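Local coordinates for archaemetzincin (Archaeoglobus fulgidus, PDB 3ZVS), which probably acts as a zinc-dependent metalloprotease of the M54 family, with one catalytic and one apparently structural zinc ion and an unknown natural substrate, at residues A[1-6]-A[20-25]; A[123-128]-A[148-153]. All coordinates share one frame; numbering follows the deposited sequence. Where two conformers were deposited one is given.

Contact 1 (A[1-6]-A[20-25]); sequences MKIYIQ and NSLPKI
Leu22 meets Ile3 and Ile5 in a three-residue apolar cluster where helix 12-26 lies against strand 2-7. The apolar contacts across the two segments converge on a single methyl group, CD1 of Leu22. It approaches CG2 of Ile3 at 4.4 Å and, on the next residue of the same strand face, CD1 of Ile5 at 4.4 Å. The two isoleucines use different branches: Ile3 offers its short CG2 methyl, whereas Ile5 reaches over with the tip of its longer arm. The extended second torsion of Leu22 (chi2 178°) places CD1 at the far end of the side chain, pointed at the strand.

Further apolar packing widens the cluster. Ile3 also touches Phe26, and Ile5 touches Val15 and Leu18, all on helix 12-26; Leu22 in turn packs on Val116 and Ile119 of helix 104-122.

Polar interactions belong to the backbones and the periphery. The strand pairs by main-chain hydrogen bonds with Glu29 and Phe31 on one flank and with Val64 on the other, while Ser21 OG bonds to Val17 O one helical turn back.

Strand 2-7 and helix 12-26 are the first two elements of the beta-alpha-beta unit completed by strand 29-32, in the parallel part of the five-stranded sheet. With no polar atom engaged across the interface, this part of it rests on loose apolar packing and the burial of branched aliphatic groups from water, without directional bonds between the segments.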
loop_
_atom_site.group_PDB
_atom_site.type_symbol
_atom_site.label_atom_id
_atom_site.label_comp_id
_atom_site.label_asym_id
_atom_site.label_seq_id
_atom_site.Cartn_x
_atom_site.Cartn_y
_atom_site.Cartn_z
ATOM N N MET A 1 3.793 7.967 16.011
ATOM C CA MET A 1 4.079 7.257 14.735
ATOM C C MET A 1 4.207 8.273 13.605
ATOM O O MET A 1 3.452 9.235 13.519
ATOM C CB MET A 1 2.951 6.267 14.431
ATOM C CG MET A 1 3.120 5.474 13.153
ATOM S SD MET A 1 1.621 4.585 12.663
ATOM C CE MET A 1 1.293 3.589 14.113
ATOM N N LYS A 2 5.172 8.013 12.724
ATOM C CA LYS A 2 5.370 8.825 11.518
ATOM C C LYS A 2 5.215 7.921 10.307
ATOM O O LYS A 2 5.657 6.775 10.341
ATOM C CB LYS A 2 6.768 9.457 11.496
ATOM C CG LYS A 2 7.075 10.223 12.773
ATOM C CD LYS A 2 8.051 11.368 12.570
ATOM C CE LYS A 2 8.634 11.866 13.895
ATOM N NZ LYS A 2 7.590 12.036 14.957
ATOM N N ILE A 3 4.550 8.421 9.274
ATOM C CA ILE A 3 4.410 7.681 8.021
ATOM C C ILE A 3 4.969 8.579 6.930
ATOM O O ILE A 3 4.534 9.723 6.792
ATOM C CB ILE A 3 2.932 7.378 7.693
ATOM C CG1 ILE A 3 2.307 6.539 8.816
ATOM C CG2 ILE A 3 2.812 6.700 6.322
ATOM C CD1 ILE A 3 0.808 6.393 8.744
ATOM N N TYR A 4 5.927 8.039 6.180
ATOM C CA TYR A 4 6.552 8.727 5.054
ATOM C C TYR A 4 6.006 8.100 3.798
ATOM O O TYR A 4 6.194 6.908 3.566
ATOM C CB TYR A 4 8.072 8.550 5.108
ATOM C CG TYR A 4 8.664 9.165 6.352
ATOM C CD1 TYR A 4 8.712 8.459 7.537
ATOM C CD2 TYR A 4 9.151 10.465 6.343
ATOM C CE1 TYR A 4 9.238 9.015 8.672
ATOM C CE2 TYR A 4 9.677 11.038 7.488
ATOM C CZ TYR A 4 9.726 10.302 8.639
ATOM O OH TYR A 4 10.250 10.873 9.786
ATOM N N ILE A 5 5.316 8.881 2.983
ATOM C CA ILE A 5 4.843 8.422 1.690
ATOM C C ILE A 5 5.881 8.757 0.639
ATOM O O ILE A 5 6.263 9.904 0.470
ATOM C CB ILE A 5 3.502 9.080 1.309
ATOM C CG1 ILE A 5 2.433 8.811 2.366
ATOM C CG2 ILE A 5 3.009 8.622 -0.043
ATOM C CD1 ILE A 5 1.246 9.745 2.275
ATOM N N GLN A 6 6.338 7.732 -0.061
ATOM C CA GLN A 6 7.303 7.880 -1.134
ATOM C C GLN A 6 6.596 7.657 -2.481
ATOM O O GLN A 6 6.339 6.512 -2.891
ATOM C CB GLN A 6 8.454 6.858 -0.999
ATOM C CG GLN A 6 9.423 6.879 -2.182
ATOM C CD GLN A 6 10.088 8.225 -2.326
ATOM O OE1 GLN A 6 10.864 8.644 -1.459
ATOM N NE2 GLN A 6 9.776 8.924 -3.382
ATOM N N ASN A 20 -4.114 13.058 3.146
ATOM C CA ASN A 20 -5.323 13.590 3.760
ATOM C C ASN A 20 -6.087 12.571 4.609
ATOM O O ASN A 20 -6.841 12.959 5.498
ATOM C CB ASN A 20 -6.279 14.099 2.682
ATOM C CG ASN A 20 -5.770 15.329 1.974
ATOM O OD1 ASN A 20 -4.923 16.047 2.489
ATOM N ND2 ASN A 20 -6.290 15.572 0.774
ATOM N N SER A 21 -5.909 11.282 4.349
ATOM C CA SER A 21 -6.687 10.227 5.011
ATOM C C SER A 21 -5.923 9.503 6.110
ATOM O O SER A 21 -6.495 9.159 7.160
ATOM C CB SER A 21 -7.150 9.194 3.994
ATOM O OG SER A 21 -7.860 9.795 2.944
ATOM N N LEU A 22 -4.641 9.240 5.890
ATOM C CA LEU A 22 -3.870 8.431 6.823
ATOM C C LEU A 22 -3.605 9.007 8.222
ATOM O O LEU A 22 -3.524 8.239 9.193
ATOM C CB LEU A 22 -2.558 7.991 6.190
ATOM C CG LEU A 22 -2.581 7.103 4.939
ATOM C CD1 LEU A 22 -1.156 6.838 4.472
ATOM C CD2 LEU A 22 -3.313 5.778 5.154
ATOM N N PRO A 23 -3.447 10.328 8.351
ATOM C CA PRO A 23 -3.197 10.851 9.709
ATOM C C PRO A 23 -4.269 10.456 10.715
ATOM O O PRO A 23 -3.934 10.001 11.803
ATOM C CB PRO A 23 -3.183 12.367 9.490
ATOM C CG PRO A 23 -2.718 12.524 8.064
ATOM C CD PRO A 23 -3.365 11.386 7.328
ATOM N N LYS A 24 -5.530 10.593 10.338
ATOM C CA LYS A 24 -6.618 10.280 11.255
ATOM C C LYS A 24 -6.684 8.780 11.532
ATOM O O LYS A 24 -6.924 8.373 12.663
ATOM C CB LYS A 24 -7.932 10.781 10.661
ATOM C CG LYS A 24 -9.140 10.490 11.513
ATOM C CD LYS A 24 -10.406 10.814 10.757
ATOM C CE LYS A 24 -11.631 10.352 11.531
ATOM N NZ LYS A 24 -12.884 10.787 10.863
ATOM N N ILE A 25 -6.467 7.955 10.507
ATOM C CA ILE A 25 -6.560 6.507 10.666
ATOM C C ILE A 25 -5.506 5.949 11.613
ATOM O O ILE A 25 -5.780 5.040 12.404
ATOM C CB ILE A 25 -6.462 5.820 9.274
ATOM C CG1 ILE A 25 -7.685 6.228 8.466
ATOM C CG2 ILE A 25 -6.397 4.308 9.416
ATOM C CD1 ILE A 25 -7.637 5.740 7.025
#

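Contact 2 (A[123-128]-A[148-153]); sequences LGLKHC and VSFCRE. With ZN (zinc ion), chain E; ZN (zinc ion), chain D.
Phe150 and Leu125 meet through an aromatic ring and an aliphatic side chain: CD1, one methyl of Leu125, comes up obliquely to the ring of Phe150, 3.6 Å from CE1. The same ring also has Val133 and Val116 as neighbours. The other flat group, the imidazole of His127, takes no part in this packing and turns to the catalytic zinc, which NE2 of His127 binds at 2.0 Å. That zinc lies nearly equidistant from CD2 and CE1 of His127, so NE2 points at it squarely. The rings of His117 and His121, the other protein ligands, both meet the ring of His127, and ND1 of His121 donates a hydrogen bond to Leu125 O, a second-shell contact that fixes the rotation of that ligand.

Segment 123-128 carries the end of the metzincin signature HExxHxxGxxH. Gly124, with positive phi, ends helix 104-122 in a Schellman motif and turns the chain back so that His127 reaches the metal.

Directly after the signature, Cys128 enters the second zinc site. SG of Cys128 lies 2.3 Å from this zinc. SG of Cys151 binds the same ion, also at 2.3 Å. The sulfurs SG of Cys128 and SG of Cys151 stand 3.8 Å apart. They subtend about 107° at the metal, close to tetrahedral. Cys132 and Cys154 complete the four-cysteine site. With SG anti to the backbone N (chi1 -177°), Cys128 extends toward Cys151. Cys151 also N-caps helix 152-157, whose amino end, together with the metal, would be expected to stabilise a thiolate.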
loop_
_atom_site.group_PDB
_atom_site.type_symbol
_atom_site.label_atom_id
_atom_site.label_comp_id
_atom_site.label_asym_id
_atom_site.label_seq_id
_atom_site.Cartn_x
_atom_site.Cartn_y
_atom_site.Cartn_z
ATOM N N LEU A 123 3.092 -2.525 10.815
ATOM C CA LEU A 123 2.835 -2.426 12.253
ATOM C C LEU A 123 2.685 -3.773 12.928
ATOM O O LEU A 123 2.383 -3.826 14.118
ATOM C CB LEU A 123 1.582 -1.599 12.545
ATOM C CG LEU A 123 1.636 -0.181 12.016
ATOM C CD1 LEU A 123 0.332 0.540 12.298
ATOM C CD2 LEU A 123 2.842 0.562 12.576
ATOM N N GLY A 124 2.822 -4.850 12.179
ATOM C CA GLY A 124 2.949 -6.183 12.741
ATOM C C GLY A 124 1.713 -7.032 12.587
ATOM O O GLY A 124 1.688 -8.165 13.088
ATOM N N LEU A 125 0.702 -6.533 11.881
ATOM C CA LEU A 125 -0.529 -7.282 11.669
ATOM C C LEU A 125 -0.444 -8.246 10.495
ATOM O O LEU A 125 -0.103 -7.871 9.374
ATOM C CB LEU A 125 -1.729 -6.352 11.448
ATOM C CG LEU A 125 -2.017 -5.376 12.578
ATOM C CD1 LEU A 125 -3.111 -4.413 12.203
ATOM C CD2 LEU A 125 -2.453 -6.144 13.813
ATOM N N LYS A 126 -0.738 -9.509 10.766
ATOM C CA LYS A 126 -0.919 -10.513 9.733
ATOM C C LYS A 126 -2.316 -10.449 9.122
ATOM O O LYS A 126 -3.184 -9.698 9.584
ATOM C CB LYS A 126 -0.679 -11.908 10.317
ATOM C CG LYS A 126 0.719 -12.079 10.865
ATOM C CD LYS A 126 0.980 -13.511 11.373
ATOM C CE LYS A 126 2.129 -13.509 12.387
ATOM N NZ LYS A 126 1.818 -12.709 13.639
ATOM N N HIS A 127 -2.541 -11.183 8.046
ATOM C CA HIS A 127 -3.887 -11.238 7.508
ATOM C C HIS A 127 -4.883 -11.667 8.555
ATOM O O HIS A 127 -4.604 -12.534 9.386
ATOM C CB HIS A 127 -3.946 -12.132 6.286
ATOM C CG HIS A 127 -3.279 -11.508 5.116
ATOM N ND1 HIS A 127 -2.587 -12.221 4.160
ATOM C CD2 HIS A 127 -3.135 -10.209 4.785
ATOM C CE1 HIS A 127 -2.068 -11.377 3.282
ATOM N NE2 HIS A 127 -2.404 -10.150 3.632
ATOM N N CYS A 128 -6.047 -11.043 8.483
ATOM C CA CYS A 128 -7.120 -11.199 9.450
ATOM C C CYS A 128 -8.345 -11.772 8.742
ATOM O O CYS A 128 -8.705 -11.344 7.634
ATOM C CB CYS A 128 -7.447 -9.804 9.971
ATOM S SG CYS A 128 -8.746 -9.815 11.279
ATOM N N VAL A 148 -12.579 -0.335 5.384
ATOM C CA VAL A 148 -11.348 0.427 5.519
ATOM C C VAL A 148 -10.784 0.409 6.943
ATOM O O VAL A 148 -9.632 0.762 7.164
ATOM C CB VAL A 148 -11.565 1.902 5.029
ATOM C CG1 VAL A 148 -12.442 2.671 6.034
ATOM C CG2 VAL A 148 -10.236 2.623 4.832
ATOM N N SER A 149 -11.610 -0.007 7.902
ATOM C CA SER A 149 -11.242 0.065 9.301
ATOM C C SER A 149 -10.679 -1.260 9.800
ATOM O O SER A 149 -10.994 -2.362 9.313
ATOM C CB SER A 149 -12.463 0.406 10.145
ATOM O OG SER A 149 -13.502 -0.461 9.793
ATOM N N PHE A 150 -9.826 -1.139 10.795
ATOM C CA PHE A 150 -9.342 -2.320 11.518
ATOM C C PHE A 150 -10.442 -2.832 12.416
ATOM O O PHE A 150 -11.150 -2.045 13.058
ATOM C CB PHE A 150 -8.135 -1.973 12.382
ATOM C CG PHE A 150 -6.928 -1.566 11.585
ATOM C CD1 PHE A 150 -6.144 -2.518 10.953
ATOM C CD2 PHE A 150 -6.593 -0.233 11.457
ATOM C CE1 PHE A 150 -5.042 -2.155 10.204
ATOM C CE2 PHE A 150 -5.475 0.135 10.714
ATOM C CZ PHE A 150 -4.714 -0.820 10.086
ATOM N N CYS A 151 -10.566 -4.149 12.474
ATOM C CA CYS A 151 -11.446 -4.786 13.454
ATOM C C CYS A 151 -10.932 -4.514 14.857
ATOM O O CYS A 151 -9.805 -4.055 15.062
ATOM C CB CYS A 151 -11.580 -6.298 13.206
ATOM S SG CYS A 151 -10.121 -7.270 13.680
ATOM N N ARG A 152 -11.774 -4.806 15.840
ATOM C CA ARG A 152 -11.398 -4.540 17.224
ATOM C C ARG A 152 -10.162 -5.320 17.655
ATOM O O ARG A 152 -9.353 -4.845 18.429
ATOM C CB ARG A 152 -12.572 -4.839 18.192
ATOM C CG ARG A 152 -13.789 -3.994 17.939
ATOM C CD ARG A 152 -14.912 -4.254 18.965
ATOM N NE ARG A 152 -15.601 -5.523 18.755
ATOM C CZ ARG A 152 -15.509 -6.602 19.532
ATOM N NH1 ARG A 152 -14.729 -6.616 20.582
ATOM N NH2 ARG A 152 -16.204 -7.702 19.212
ATOM N N GLU A 153 -9.985 -6.526 17.127
ATOM C CA GLU A 153 -8.804 -7.294 17.446
ATOM C C GLU A 153 -7.541 -6.626 16.912
ATOM O O GLU A 153 -6.557 -6.493 17.623
ATOM C CB GLU A 153 -8.905 -8.723 16.930
ATOM C CG GLU A 153 -9.946 -9.514 17.706
ATOM C CD GLU A 153 -9.874 -10.976 17.402
ATOM O OE1 GLU A 153 -9.634 -11.340 16.222
ATOM O OE2 GLU A 153 -10.057 -11.788 18.349
HETATM ZN ZN ZN E . -8.585 -7.578 11.967
HETATM ZN ZN ZN D . -1.662 -8.382 3.048
#

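In the fold
Contact 1 closes before contact 2 opens along the chain, and their centres lie 16 Å apart. The first belongs to the amino-terminal beta-alpha-beta unit of the five-stranded sheet, the second to the zinc-bound loops near the carboxyl end. Helix 104-122, which carries His117, Glu118 and His121, lies between them: Leu22 of contact 1 and Phe150 of contact 2 both touch its Val116. A direct touch comes from CE of Met1, 3.7 Å from CD1 of Leu123. The active-site helix is therefore packed against helix 12-26 in one region and segment 148-153 in another, linking the sheet-and-helix core to both metal sites.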